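Local structure of protein Cdhr2 (Mus musculus, 5CYX) at residues A[110-115]-A[208-213]; A[147-152]-A[179-184]; A[253-258]-A[302-307]; A[155-160]-A[170-175]. The protein probably acts as a calcium-dependent adhesion molecule that pairs with CDHR5 on adjacent microvilli and so controls microvillar packing at the apical surface of epithelial cells. All coordinates share one frame; numbering follows the deposited sequence.

Contact 1: residues A[110-115]-A[208-213]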
loop_
_atom_site.group_PDB
_atom_site.type_symbol
_atom_site.label_atom_id
_atom_site.label_comp_id
_atom_site.label_asym_id
_atom_site.label_seq_id
_atom_site.Cartn_x
_atom_site.Cartn_y
_atom_site.Cartn_z
ATOM N N PHE A 110 9.577 20.032 -0.957
ATOM C CA PHE A 110 9.578 19.244 -2.171
ATOM C C PHE A 110 8.389 19.699 -2.959
ATOM O O PHE A 110 7.412 20.174 -2.369
ATOM C CB PHE A 110 9.375 17.758 -1.818
ATOM C CG PHE A 110 10.428 17.229 -0.919
ATOM C CD1 PHE A 110 11.697 16.860 -1.442
ATOM C CD2 PHE A 110 10.231 17.197 0.447
ATOM C CE1 PHE A 110 12.688 16.379 -0.588
ATOM C CE2 PHE A 110 11.215 16.716 1.297
ATOM C CZ PHE A 110 12.440 16.302 0.790
ATOM N N SER A 111 8.431 19.490 -4.265
ATOM C CA SER A 111 7.287 19.734 -5.121
ATOM C C SER A 111 7.203 18.686 -6.242
ATOM O O SER A 111 8.218 18.126 -6.660
ATOM C CB SER A 111 7.320 21.129 -5.701
ATOM O OG SER A 111 8.481 21.265 -6.492
ATOM N N THR A 112 5.998 18.418 -6.728
ATOM C CA THR A 112 5.832 17.524 -7.839
ATOM C C THR A 112 4.500 17.824 -8.534
ATOM O O THR A 112 3.615 18.508 -7.962
ATOM C CB THR A 112 5.865 16.038 -7.312
ATOM O OG1 THR A 112 5.934 15.140 -8.400
ATOM C CG2 THR A 112 4.617 15.713 -6.524
ATOM N N SER A 113 4.349 17.306 -9.746
ATOM C CA SER A 113 3.098 17.400 -10.479
ATOM C C SER A 113 2.517 16.011 -10.744
ATOM O O SER A 113 3.264 15.087 -11.086
ATOM C CB SER A 113 3.303 18.076 -11.822
ATOM O OG SER A 113 3.772 19.359 -11.591
ATOM N N ILE A 114 1.199 15.894 -10.658
ATOM C CA ILE A 114 0.535 14.660 -11.057
ATOM C C ILE A 114 -0.705 14.925 -11.886
ATOM O O ILE A 114 -1.395 15.944 -11.697
ATOM C CB ILE A 114 0.179 13.793 -9.853
ATOM C CG1 ILE A 114 -0.832 14.513 -8.950
ATOM C CG2 ILE A 114 1.437 13.401 -9.101
ATOM C CD1 ILE A 114 -1.046 13.846 -7.625
ATOM N N ASN A 115 -0.960 14.013 -12.817
ATOM C CA ASN A 115 -2.155 14.042 -13.625
ATOM C C ASN A 115 -3.349 13.765 -12.749
ATOM O O ASN A 115 -3.280 12.875 -11.892
ATOM C CB ASN A 115 -2.131 12.925 -14.681
ATOM C CG ASN A 115 -1.227 13.231 -15.849
ATOM O OD1 ASN A 115 -0.872 12.336 -16.589
ATOM N ND2 ASN A 115 -0.828 14.430 -15.998
ATOM N N VAL A 208 5.420 18.959 1.196
ATOM C CA VAL A 208 5.283 18.505 -0.180
ATOM C C VAL A 208 4.149 19.223 -0.873
ATOM O O VAL A 208 2.957 19.055 -0.496
ATOM C CB VAL A 208 5.052 16.980 -0.268
ATOM C CG1 VAL A 208 5.112 16.518 -1.729
ATOM C CG2 VAL A 208 6.111 16.276 0.547
ATOM N N SER A 209 4.537 20.009 -1.863
ATOM C CA SER A 209 3.633 20.741 -2.722
ATOM C C SER A 209 3.279 19.928 -3.948
ATOM O O SER A 209 4.166 19.572 -4.736
ATOM C CB SER A 209 4.298 22.037 -3.171
ATOM O OG SER A 209 4.611 22.791 -2.016
ATOM N N ILE A 210 1.982 19.633 -4.105
ATOM C CA ILE A 210 1.481 18.853 -5.237
ATOM C C ILE A 210 0.663 19.683 -6.212
ATOM O O ILE A 210 -0.358 20.200 -5.807
ATOM C CB ILE A 210 0.655 17.658 -4.732
ATOM C CG1 ILE A 210 1.500 16.831 -3.751
ATOM C CG2 ILE A 210 0.189 16.788 -5.893
ATOM C CD1 ILE A 210 0.725 15.809 -3.013
ATOM N N SER A 211 1.099 19.830 -7.477
ATOM C CA SER A 211 0.244 20.420 -8.522
ATOM C C SER A 211 -0.558 19.318 -9.255
ATOM O O SER A 211 -0.004 18.336 -9.668
ATOM C CB SER A 211 1.038 21.242 -9.532
ATOM O OG SER A 211 1.894 22.105 -8.831
ATOM N N VAL A 212 -1.864 19.515 -9.397
ATOM C CA VAL A 212 -2.693 18.627 -10.174
ATOM C C VAL A 212 -2.867 19.201 -11.546
ATOM O O VAL A 212 -3.237 20.381 -11.678
ATOM C CB VAL A 212 -4.080 18.481 -9.535
ATOM C CG1 VAL A 212 -4.887 17.411 -10.285
ATOM C CG2 VAL A 212 -3.919 18.125 -8.063
ATOM N N ILE A 213 -2.614 18.375 -12.549
ATOM C CA ILE A 213 -2.684 18.735 -13.956
ATOM C C ILE A 213 -4.053 18.381 -14.489
ATOM O O ILE A 213 -4.551 17.235 -14.345
ATOM C CB ILE A 213 -1.611 17.959 -14.756
ATOM C CG1 ILE A 213 -0.210 18.421 -14.351
ATOM C CG2 ILE A 213 -1.817 18.058 -16.272
ATOM C CD1 ILE A 213 0.883 17.473 -14.860
HETATM O O HOH W 1 3.940 21.431 -7.230
#
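Ile114 turns its CG1 into the position between its own backbone N and carbonyl carbon (chi1 63°), while Ile210, on the neighbouring strand, carries CG2 anti to its backbone N. These two choices bring branch against chain end, and Ile114 CD1 meets Ile210 CG2 at 3.6 Å, methyl against methyl, with the two side chains at a slant. Nearer the start of the strands, Val208 CG2 lies 4.2 Å from CD2 of the Phe110 ring, whose far end leads away from the pair.

Beneath the side chains runs a parallel backbone ladder in which Phe110, Thr112 and Ile114 alternate with Ser209, Ser211 and Ile213. Ser209 N reaches Phe110 O at 2.9 Å, and Ile213 N closes the other end on Ile114 O at 2.8 Å. This is the parallel pairing of first and last strands in one sheet of a cadherin repeat, here the second, a beta sandwich of Greek-key topology. Phe110, Thr112, Ile114, Val208, Ile210 and Val212 share one face of the sheet, which packs on the facing strand through Val124 and Phe125.

The opposite face has a different character: Ser111, Ser113, Ser209 and Ser211 lie there with Asn115 and Ile213. A water links the two strands on this side. It donates to Thr112 O at 3.0 Å and is hydrogen-bonded to Ser211 OG at 2.7 Å; as Ser211 N also binds Thr112 O, that carbonyl is gripped by two donors. At the strand ends, Ile213 CD1 reaches across to the other strand, 3.9 Å from Ser113 CB and 3.7 Å from Asn115 ND2.

Contact 2: residues A[147-152]-A[179-184]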
loop_
_atom_site.group_PDB
_atom_site.type_symbol
_atom_site.label_atom_id
_atom_site.label_comp_id
_atom_site.label_asym_id
_atom_site.label_seq_id
_atom_site.Cartn_x
_atom_site.Cartn_y
_atom_site.Cartn_z
ATOM N N VAL A 147 -2.921 18.398 5.659
ATOM C CA VAL A 147 -3.159 18.621 4.242
ATOM C C VAL A 147 -3.857 19.991 4.084
ATOM O O VAL A 147 -4.766 20.297 4.818
ATOM C CB VAL A 147 -3.964 17.456 3.657
ATOM C CG1 VAL A 147 -4.228 17.593 2.167
ATOM C CG2 VAL A 147 -3.223 16.164 3.900
ATOM N N ILE A 148 -3.369 20.824 3.172
ATOM C CA ILE A 148 -3.958 22.135 2.866
ATOM C C ILE A 148 -4.291 22.143 1.374
ATOM O O ILE A 148 -3.433 21.783 0.587
ATOM C CB ILE A 148 -2.956 23.268 3.160
ATOM C CG1 ILE A 148 -2.678 23.323 4.669
ATOM C CG2 ILE A 148 -3.486 24.638 2.672
ATOM C CD1 ILE A 148 -1.712 24.424 5.090
ATOM N N PRO A 149 -5.499 22.517 0.953
ATOM C CA PRO A 149 -6.653 22.825 1.815
ATOM C C PRO A 149 -7.161 21.623 2.623
ATOM O O PRO A 149 -7.091 20.486 2.114
ATOM C CB PRO A 149 -7.732 23.248 0.802
ATOM C CG PRO A 149 -7.369 22.488 -0.433
ATOM C CD PRO A 149 -5.870 22.488 -0.472
ATOM N N SER A 150 -7.648 21.899 3.846
ATOM C CA SER A 150 -8.232 20.894 4.771
ATOM C C SER A 150 -9.742 20.738 4.610
ATOM O O SER A 150 -10.499 21.616 5.023
ATOM C CB SER A 150 -8.012 21.261 6.250
ATOM O OG SER A 150 -6.665 21.488 6.554
ATOM N N THR A 151 -10.151 19.623 4.018
ATOM C CA THR A 151 -11.555 19.205 3.931
ATOM C C THR A 151 -11.588 17.705 4.278
ATOM O O THR A 151 -10.539 17.027 4.217
ATOM C CB THR A 151 -12.121 19.436 2.506
ATOM O OG1 THR A 151 -11.332 18.711 1.535
ATOM C CG2 THR A 151 -12.106 20.920 2.142
ATOM N N ALA A 152 -12.760 17.184 4.654
ATOM C CA ALA A 152 -12.935 15.734 4.864
ATOM C C ALA A 152 -12.289 14.945 3.696
ATOM O O ALA A 152 -11.575 13.930 3.890
ATOM C CB ALA A 152 -14.414 15.386 4.989
ATOM N N ALA A 179 -6.766 22.209 -7.561
ATOM C CA ALA A 179 -5.606 22.189 -8.436
ATOM C C ALA A 179 -4.286 21.988 -7.671
ATOM O O ALA A 179 -3.248 21.747 -8.283
ATOM C CB ALA A 179 -5.556 23.501 -9.211
ATOM N N PHE A 180 -4.320 22.119 -6.345
ATOM C CA PHE A 180 -3.102 22.125 -5.535
ATOM C C PHE A 180 -3.350 21.561 -4.136
ATOM O O PHE A 180 -4.441 21.704 -3.569
ATOM C CB PHE A 180 -2.525 23.560 -5.447
ATOM C CG PHE A 180 -1.195 23.667 -4.720
ATOM C CD1 PHE A 180 0.007 23.448 -5.383
ATOM C CD2 PHE A 180 -1.147 24.042 -3.376
ATOM C CE1 PHE A 180 1.221 23.573 -4.718
ATOM C CE2 PHE A 180 0.062 24.162 -2.709
ATOM C CZ PHE A 180 1.244 23.922 -3.375
ATOM N N TYR A 181 -2.326 20.918 -3.599
ATOM C CA TYR A 181 -2.288 20.487 -2.222
ATOM C C TYR A 181 -0.883 20.715 -1.683
ATOM O O TYR A 181 0.091 20.620 -2.410
ATOM C CB TYR A 181 -2.675 19.019 -2.033
ATOM C CG TYR A 181 -4.042 18.636 -2.578
ATOM C CD1 TYR A 181 -4.183 18.229 -3.893
ATOM C CD2 TYR A 181 -5.193 18.667 -1.765
ATOM C CE1 TYR A 181 -5.401 17.944 -4.413
ATOM C CE2 TYR A 181 -6.432 18.361 -2.268
ATOM C CZ TYR A 181 -6.539 17.993 -3.577
ATOM O OH TYR A 181 -7.742 17.679 -4.121
ATOM N N GLN A 182 -0.817 21.004 -0.400
ATOM C CA GLN A 182 0.392 21.042 0.335
ATOM C C GLN A 182 0.234 20.122 1.532
ATOM O O GLN A 182 -0.636 20.322 2.380
ATOM C CB GLN A 182 0.688 22.459 0.834
ATOM C CG GLN A 182 2.029 22.533 1.547
ATOM C CD GLN A 182 2.217 23.868 2.240
ATOM O OE1 GLN A 182 2.346 24.868 1.573
ATOM N NE2 GLN A 182 2.231 23.880 3.562
ATOM N N LEU A 183 1.129 19.162 1.619
ATOM C CA LEU A 183 1.145 18.191 2.683
ATOM C C LEU A 183 2.281 18.568 3.597
ATOM O O LEU A 183 3.393 18.852 3.110
ATOM C CB LEU A 183 1.420 16.801 2.127
ATOM C CG LEU A 183 0.365 16.016 1.384
ATOM C CD1 LEU A 183 -0.107 16.687 0.124
ATOM C CD2 LEU A 183 0.968 14.662 1.043
ATOM N N GLU A 184 2.021 18.553 4.899
ATOM C CA GLU A 184 3.056 18.633 5.903
ATOM C C GLU A 184 3.324 17.226 6.465
ATOM O O GLU A 184 2.388 16.576 6.892
ATOM C CB GLU A 184 2.614 19.562 7.023
ATOM C CG GLU A 184 3.519 19.524 8.223
ATOM C CD GLU A 184 3.116 20.504 9.296
ATOM O OE1 GLU A 184 2.167 21.301 9.108
ATOM O OE2 GLU A 184 3.815 20.518 10.313
#
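The ring of Tyr181 is approached obliquely, at CD2, by two aliphatic groups from the neighbouring segment: Pro149 CD at 4.1 Å and Val147 CG1 at 4.2 Å. The proline and tyrosine side chains cross at about a right angle, whereas valine and tyrosine meet at a slant. Beyond the two segments, the Tyr181 ring stands edge-to-face with that of Phe158, and Leu157 also packs on it, making this tyrosine a buried meeting point between the two sheets.

Val147 holds CG1 anti to its backbone N (chi1 -179°), the branch that touches the tyrosine; its other methyl, CG2, comes to 4.4 Å from Leu183 CG. Both residues sit on the same inner side of the sheet, in a non-hydrogen-bonded antiparallel pair. The next pair, Ile148 with Gln182, supplies both hydrogen bonds: Ile148 N to Gln182 O at 2.9 Å, and Gln182 N to Ile148 O at 2.9 Å. Their side chains emerge on the outer side.

Pairing stops at Pro149, whose peptide bond is cis and whose backbone N bears no hydrogen. Its CD instead lies 3.5 Å from Phe180 O. The departing chain is tied back by Ser150 OG, which donates to Val147 O at 2.8 Å. The arrangement is the end of an edge strand: the third strand of the second cadherin repeat leaving the sixth, within the sheet whose other edge is the first strand.

Contact 3: residues A[253-258]-A[302-307]. With CA (calcium ion), chain F.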
loop_
_atom_site.group_PDB
_atom_site.type_symbol
_atom_site.label_atom_id
_atom_site.label_comp_id
_atom_site.label_asym_id
_atom_site.label_seq_id
_atom_site.Cartn_x
_atom_site.Cartn_y
_atom_site.Cartn_z
ATOM N N ILE A 253 -7.424 23.833 -19.157
ATOM C CA ILE A 253 -7.222 23.550 -20.543
ATOM C C ILE A 253 -7.832 24.630 -21.406
ATOM O O ILE A 253 -7.129 25.184 -22.228
ATOM C CB ILE A 253 -7.713 22.108 -20.928
ATOM C CG1 ILE A 253 -6.819 21.061 -20.246
ATOM C CG2 ILE A 253 -7.600 21.847 -22.438
ATOM C CD1 ILE A 253 -7.404 19.641 -20.156
ATOM N N ASN A 254 -9.109 24.945 -21.229
ATOM C CA ASN A 254 -9.853 25.878 -22.116
ATOM C C ASN A 254 -9.536 25.659 -23.606
ATOM O O ASN A 254 -9.013 26.546 -24.286
ATOM C CB ASN A 254 -9.648 27.371 -21.778
ATOM C CG ASN A 254 -9.403 27.624 -20.321
ATOM O OD1 ASN A 254 -10.322 27.516 -19.491
ATOM N ND2 ASN A 254 -8.165 28.022 -19.994
ATOM N N ASP A 255 -9.863 24.452 -24.056
ATOM C CA ASP A 255 -9.740 23.985 -25.432
ATOM C C ASP A 255 -10.709 24.821 -26.256
ATOM O O ASP A 255 -11.778 25.163 -25.775
ATOM C CB ASP A 255 -10.171 22.495 -25.495
ATOM C CG ASP A 255 -9.728 21.778 -26.783
ATOM O OD1 ASP A 255 -9.116 22.388 -27.673
ATOM O OD2 ASP A 255 -10.020 20.572 -26.907
ATOM N N ILE A 256 -10.352 25.112 -27.498
ATOM C CA ILE A 256 -11.239 25.799 -28.415
ATOM C C ILE A 256 -12.495 24.946 -28.726
ATOM O O ILE A 256 -12.420 23.712 -28.777
ATOM C CB ILE A 256 -10.517 26.112 -29.754
ATOM C CG1 ILE A 256 -9.323 27.067 -29.509
ATOM C CG2 ILE A 256 -11.479 26.774 -30.734
ATOM C CD1 ILE A 256 -8.484 27.340 -30.749
ATOM N N VAL A 257 -13.625 25.608 -28.962
ATOM C CA VAL A 257 -14.855 24.913 -29.318
ATOM C C VAL A 257 -15.340 25.300 -30.709
ATOM O O VAL A 257 -15.280 26.466 -31.063
ATOM C CB VAL A 257 -15.967 25.207 -28.277
ATOM C CG1 VAL A 257 -17.282 24.661 -28.757
ATOM C CG2 VAL A 257 -15.587 24.612 -26.948
ATOM N N THR A 258 -15.833 24.321 -31.472
ATOM C CA THR A 258 -16.541 24.590 -32.717
ATOM C C THR A 258 -17.979 24.141 -32.603
ATOM O O THR A 258 -18.358 23.491 -31.641
ATOM C CB THR A 258 -15.883 23.928 -33.926
ATOM O OG1 THR A 258 -15.900 22.515 -33.761
ATOM C CG2 THR A 258 -14.476 24.369 -34.049
ATOM N N ALA A 302 -21.888 21.749 -29.857
ATOM C CA ALA A 302 -20.571 22.304 -29.628
ATOM C C ALA A 302 -19.643 21.138 -29.381
ATOM O O ALA A 302 -19.959 20.261 -28.611
ATOM C CB ALA A 302 -20.591 23.225 -28.415
ATOM N N THR A 303 -18.482 21.157 -30.017
ATOM C CA THR A 303 -17.509 20.073 -29.950
ATOM C C THR A 303 -16.130 20.698 -29.713
ATOM O O THR A 303 -15.726 21.625 -30.428
ATOM C CB THR A 303 -17.478 19.283 -31.277
ATOM O OG1 THR A 303 -18.805 18.898 -31.651
ATOM C CG2 THR A 303 -16.631 18.058 -31.168
ATOM N N GLU A 304 -15.415 20.192 -28.713
ATOM C CA GLU A 304 -14.052 20.603 -28.453
ATOM C C GLU A 304 -13.188 20.173 -29.618
ATOM O O GLU A 304 -13.503 19.224 -30.321
ATOM C CB GLU A 304 -13.544 20.042 -27.131
ATOM C CG GLU A 304 -14.272 20.666 -25.946
ATOM C CD GLU A 304 -13.892 20.109 -24.588
ATOM O OE1 GLU A 304 -12.842 19.482 -24.433
ATOM O OE2 GLU A 304 -14.612 20.368 -23.618
ATOM N N LYS A 305 -12.100 20.881 -29.838
ATOM C CA LYS A 305 -11.272 20.599 -30.999
ATOM C C LYS A 305 -10.440 19.355 -30.810
ATOM O O LYS A 305 -10.212 18.631 -31.754
ATOM C CB LYS A 305 -10.408 21.801 -31.354
ATOM C CG LYS A 305 -11.220 22.898 -32.042
ATOM C CD LYS A 305 -10.363 23.923 -32.790
ATOM C CE LYS A 305 -9.832 23.398 -34.109
ATOM N NZ LYS A 305 -8.922 24.405 -34.733
ATOM N N ASN A 306 -9.998 19.103 -29.588
ATOM C CA ASN A 306 -9.233 17.913 -29.273
ATOM C C ASN A 306 -10.107 16.852 -28.622
ATOM O O ASN A 306 -11.113 17.164 -27.969
ATOM C CB ASN A 306 -8.065 18.273 -28.359
ATOM C CG ASN A 306 -7.119 19.261 -29.024
ATOM O OD1 ASN A 306 -7.224 20.475 -28.843
ATOM N ND2 ASN A 306 -6.259 18.747 -29.871
ATOM N N LEU A 307 -9.696 15.597 -28.813
ATOM C CA LEU A 307 -10.412 14.456 -28.261
ATOM C C LEU A 307 -10.134 14.402 -26.784
ATOM O O LEU A 307 -9.095 14.847 -26.328
ATOM C CB LEU A 307 -9.973 13.139 -28.938
ATOM C CG LEU A 307 -10.185 13.046 -30.464
ATOM C CD1 LEU A 307 -9.654 11.716 -30.979
ATOM C CD2 LEU A 307 -11.635 13.238 -30.873
HETATM CA CA CA F . -13.028 19.323 -22.047
HETATM O O HOH W 2 -9.587 19.067 -24.912
HETATM O O HOH W 3 -12.742 16.883 -22.710
HETATM O O HOH W 4 -10.637 19.871 -22.511
#
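Asp255 and Asn306 cross obliquely, with the carboxylate and amide planes only 24° apart. Asp255 extends CG anti to its backbone N (chi1 -164°), which carries the carboxylate over to the other segment; there OD2 takes Asn306 N at 3.1 Å through its syn lone pair. The same oxygen lies 3.6 Å from Glu304 CB.

Ile256 and Lys305, by contrast, lie side by side and point the same way: Ile256 CG2 rests 3.7 Å from Lys305 CD, aliphatic chain along aliphatic chain. Their backbones are joined, Lys305 N donating to Ile256 O at 3.0 Å. Thr258 crosses Lys305 at about a right angle; a hydrogen-bonded antiparallel pair with Thr303 ties its N and O to the neighbouring strand, and Thr258 OG1 adds a weak bond to Thr303 O. Val257 turns to the other face, where CG1 packs against Ala302 CB at 3.6 Å.

Glu304 shares that face. Its chain is extended beyond CG, and both carboxylate oxygens grip a calcium ion, OE1 at 2.4 Å and OE2 at 2.5 Å. Two waters, Leu218 O, Asp248 and Asp250 join the site, and Asp255 N bonds to Asp248 OD2, a second-shell contact that may help orient this ligand. Such a site is the hallmark of cadherins: calcium held at the junction between successive repeats, here the second and third, with an acidic residue carried by the later repeat's sixth strand.

Contact 4: residues A[155-160]-A[170-175]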
loop_
_atom_site.group_PDB
_atom_site.type_symbol
_atom_site.label_atom_id
_atom_site.label_comp_id
_atom_site.label_asym_id
_atom_site.label_seq_id
_atom_site.Cartn_x
_atom_site.Cartn_y
_atom_site.Cartn_z
ATOM N N ASN A 155 -8.185 15.267 3.432
ATOM C CA ASN A 155 -7.598 14.362 4.434
ATOM C C ASN A 155 -7.763 12.847 4.168
ATOM O O ASN A 155 -7.166 12.035 4.853
ATOM C CB ASN A 155 -8.144 14.728 5.820
ATOM C CG ASN A 155 -7.651 16.106 6.271
ATOM O OD1 ASN A 155 -6.540 16.235 6.792
ATOM N ND2 ASN A 155 -8.439 17.146 6.001
ATOM N N ASN A 156 -8.629 12.478 3.229
ATOM C CA ASN A 156 -8.796 11.094 2.780
ATOM C C ASN A 156 -7.935 10.772 1.523
ATOM O O ASN A 156 -7.868 9.627 1.099
ATOM C CB ASN A 156 -10.242 10.905 2.344
ATOM C CG ASN A 156 -10.581 9.431 2.085
ATOM O OD1 ASN A 156 -10.272 8.599 2.899
ATOM N ND2 ASN A 156 -11.197 9.123 0.947
ATOM N N LEU A 157 -7.391 11.805 0.913
ATOM C CA LEU A 157 -6.832 11.764 -0.434
ATOM C C LEU A 157 -5.466 11.085 -0.524
ATOM O O LEU A 157 -5.132 10.516 -1.562
ATOM C CB LEU A 157 -6.686 13.225 -0.962
ATOM C CG LEU A 157 -6.627 13.493 -2.448
ATOM C CD1 LEU A 157 -7.583 12.691 -3.305
ATOM C CD2 LEU A 157 -6.899 14.971 -2.696
ATOM N N PHE A 158 -4.678 11.158 0.541
ATOM C CA PHE A 158 -3.297 10.747 0.491
ATOM C C PHE A 158 -2.979 9.981 1.723
ATOM O O PHE A 158 -3.511 10.262 2.746
ATOM C CB PHE A 158 -2.337 11.927 0.438
ATOM C CG PHE A 158 -2.544 12.816 -0.721
ATOM C CD1 PHE A 158 -2.142 12.418 -2.007
ATOM C CD2 PHE A 158 -3.022 14.131 -0.545
ATOM C CE1 PHE A 158 -2.266 13.276 -3.083
ATOM C CE2 PHE A 158 -3.192 14.958 -1.631
ATOM C CZ PHE A 158 -2.794 14.535 -2.897
ATOM N N ARG A 159 -2.059 9.032 1.598
ATOM C CA ARG A 159 -1.638 8.250 2.734
ATOM C C ARG A 159 -0.177 7.872 2.577
ATOM O O ARG A 159 0.299 7.762 1.473
ATOM C CB ARG A 159 -2.499 7.014 2.844
ATOM C CG ARG A 159 -2.505 6.078 1.609
ATOM C CD ARG A 159 -3.581 4.980 1.847
ATOM N NE ARG A 159 -3.745 4.034 0.735
ATOM C CZ ARG A 159 -2.882 3.053 0.403
ATOM N NH1 ARG A 159 -1.741 2.893 1.063
ATOM N NH2 ARG A 159 -3.155 2.226 -0.608
ATOM N N ILE A 160 0.499 7.588 3.671
ATOM C CA ILE A 160 1.912 7.388 3.615
ATOM C C ILE A 160 2.294 6.031 4.157
ATOM O O ILE A 160 1.690 5.523 5.100
ATOM C CB ILE A 160 2.680 8.544 4.317
ATOM C CG1 ILE A 160 4.114 8.539 3.839
ATOM C CG2 ILE A 160 2.568 8.416 5.841
ATOM C CD1 ILE A 160 4.772 9.919 3.878
ATOM N N ASP A 170 -7.699 8.377 -3.022
ATOM C CA ASP A 170 -8.982 8.726 -3.603
ATOM C C ASP A 170 -8.672 9.499 -4.888
ATOM O O ASP A 170 -7.512 9.755 -5.154
ATOM C CB ASP A 170 -9.700 9.635 -2.588
ATOM C CG ASP A 170 -11.213 9.707 -2.768
ATOM O OD1 ASP A 170 -11.777 9.286 -3.785
ATOM O OD2 ASP A 170 -11.863 10.258 -1.862
ATOM N N THR A 171 -9.695 9.836 -5.673
ATOM C CA THR A 171 -9.524 10.304 -7.041
ATOM C C THR A 171 -9.351 11.809 -6.996
ATOM O O THR A 171 -9.920 12.501 -6.126
ATOM C CB THR A 171 -10.790 10.078 -7.876
ATOM O OG1 THR A 171 -11.879 10.603 -7.111
ATOM C CG2 THR A 171 -11.079 8.593 -8.135
ATOM N N LEU A 172 -8.574 12.315 -7.923
ATOM C CA LEU A 172 -8.287 13.751 -7.961
ATOM C C LEU A 172 -9.291 14.459 -8.853
ATOM O O LEU A 172 -9.876 13.852 -9.706
ATOM C CB LEU A 172 -6.874 13.974 -8.560
ATOM C CG LEU A 172 -5.703 13.313 -7.844
ATOM C CD1 LEU A 172 -4.399 13.231 -8.625
ATOM C CD2 LEU A 172 -5.451 14.026 -6.551
ATOM N N SER A 173 -9.411 15.790 -8.722
ATOM C CA SER A 173 -10.091 16.610 -9.754
ATOM C C SER A 173 -9.600 18.048 -9.720
ATOM O O SER A 173 -9.876 18.762 -8.751
ATOM C CB SER A 173 -11.625 16.620 -9.573
ATOM O OG SER A 173 -12.211 17.430 -10.607
ATOM N N TYR A 174 -8.870 18.451 -10.768
ATOM C CA TYR A 174 -8.422 19.824 -10.911
ATOM C C TYR A 174 -9.575 20.828 -10.748
ATOM O O TYR A 174 -9.427 21.800 -10.075
ATOM C CB TYR A 174 -7.695 20.025 -12.265
ATOM C CG TYR A 174 -7.280 21.469 -12.574
ATOM C CD1 TYR A 174 -8.196 22.403 -13.023
ATOM C CD2 TYR A 174 -5.950 21.890 -12.439
ATOM C CE1 TYR A 174 -7.793 23.738 -13.302
ATOM C CE2 TYR A 174 -5.559 23.212 -12.692
ATOM C CZ TYR A 174 -6.477 24.120 -13.141
ATOM O OH TYR A 174 -6.089 25.437 -13.432
ATOM N N ASN A 175 -10.686 20.587 -11.413
ATOM C CA ASN A 175 -11.845 21.477 -11.449
ATOM C C ASN A 175 -12.874 21.327 -10.316
ATOM O O ASN A 175 -13.523 22.271 -9.957
ATOM C CB ASN A 175 -12.565 21.247 -12.775
ATOM C CG ASN A 175 -11.699 21.637 -13.950
ATOM O OD1 ASN A 175 -11.032 20.789 -14.607
ATOM N ND2 ASN A 175 -11.617 22.908 -14.148
#
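Asn156 ND2 donates to Asp170 OD2 at 3.1 Å, in the one hydrogen bond between these segments. The two flat groups stand nearly perpendicular, their planes 79° apart: the carboxylate oxygen lies close to the amide plane, but the amide nitrogen comes from above the carboxylate, 44° out of it. Alongside, Leu157 holds CG anti to its backbone N (chi1 -157°), which sends CD1 toward Asp170, 3.8 Å from Asp170 CB and 3.5 Å from Asp170 O. That same methyl reaches Leu172 CD2 at 4.1 Å.

What positions this first shell lies largely in the neighbouring backbone. Leu157 and Asn169 are joined by backbone hydrogen bonding, and the Asn169 side chain also donates to Asn156 O, holding the start of segment 170-175 beside Asn156 and Leu157. Asp170 OD1 accepts Thr171 N at 2.9 Å on its anti side but tilted from the carboxylate plane, which helps fix its rotation; Lys177 makes a long, weak ion pair with the same oxygen. Leu157 CG sits 3.8 Å above one face of the Phe158 ring, offset toward the rim.

Farther out, Arg159 NH2 bonds to Gly121 O of a second copy of the protein, placing strand 158-160 at a subunit contact. In the second cadherin repeat, segment 155-160 runs into and includes the fourth strand, 158-160, while segment 170-175 leaves the fifth, 165-168, for the sixth, crossing between the sandwich's two sheets.

Contact 1 opens at residues 110-115 and closes only at 208-213, so its loop spans nearly all of the second cadherin repeat. Contact 2 falls within that loop, and contact 4 falls within contact 2 in turn; none of them cross. Contacts 1 and 2 are joined through the neighbouring strands 206-213 and 180-189, making one continuous sheet from first strand to third. Contact 4 joins the facing sheet, at strand 158-160, to the connection that returns to the first, and Leu157, Phe158 and Leu172 bring it against residues of contacts 1 and 2. Contact 3 follows in series, in the third repeat, about 26 Å from contact 1 between centres, beside the calcium-bound linker connecting the repeats.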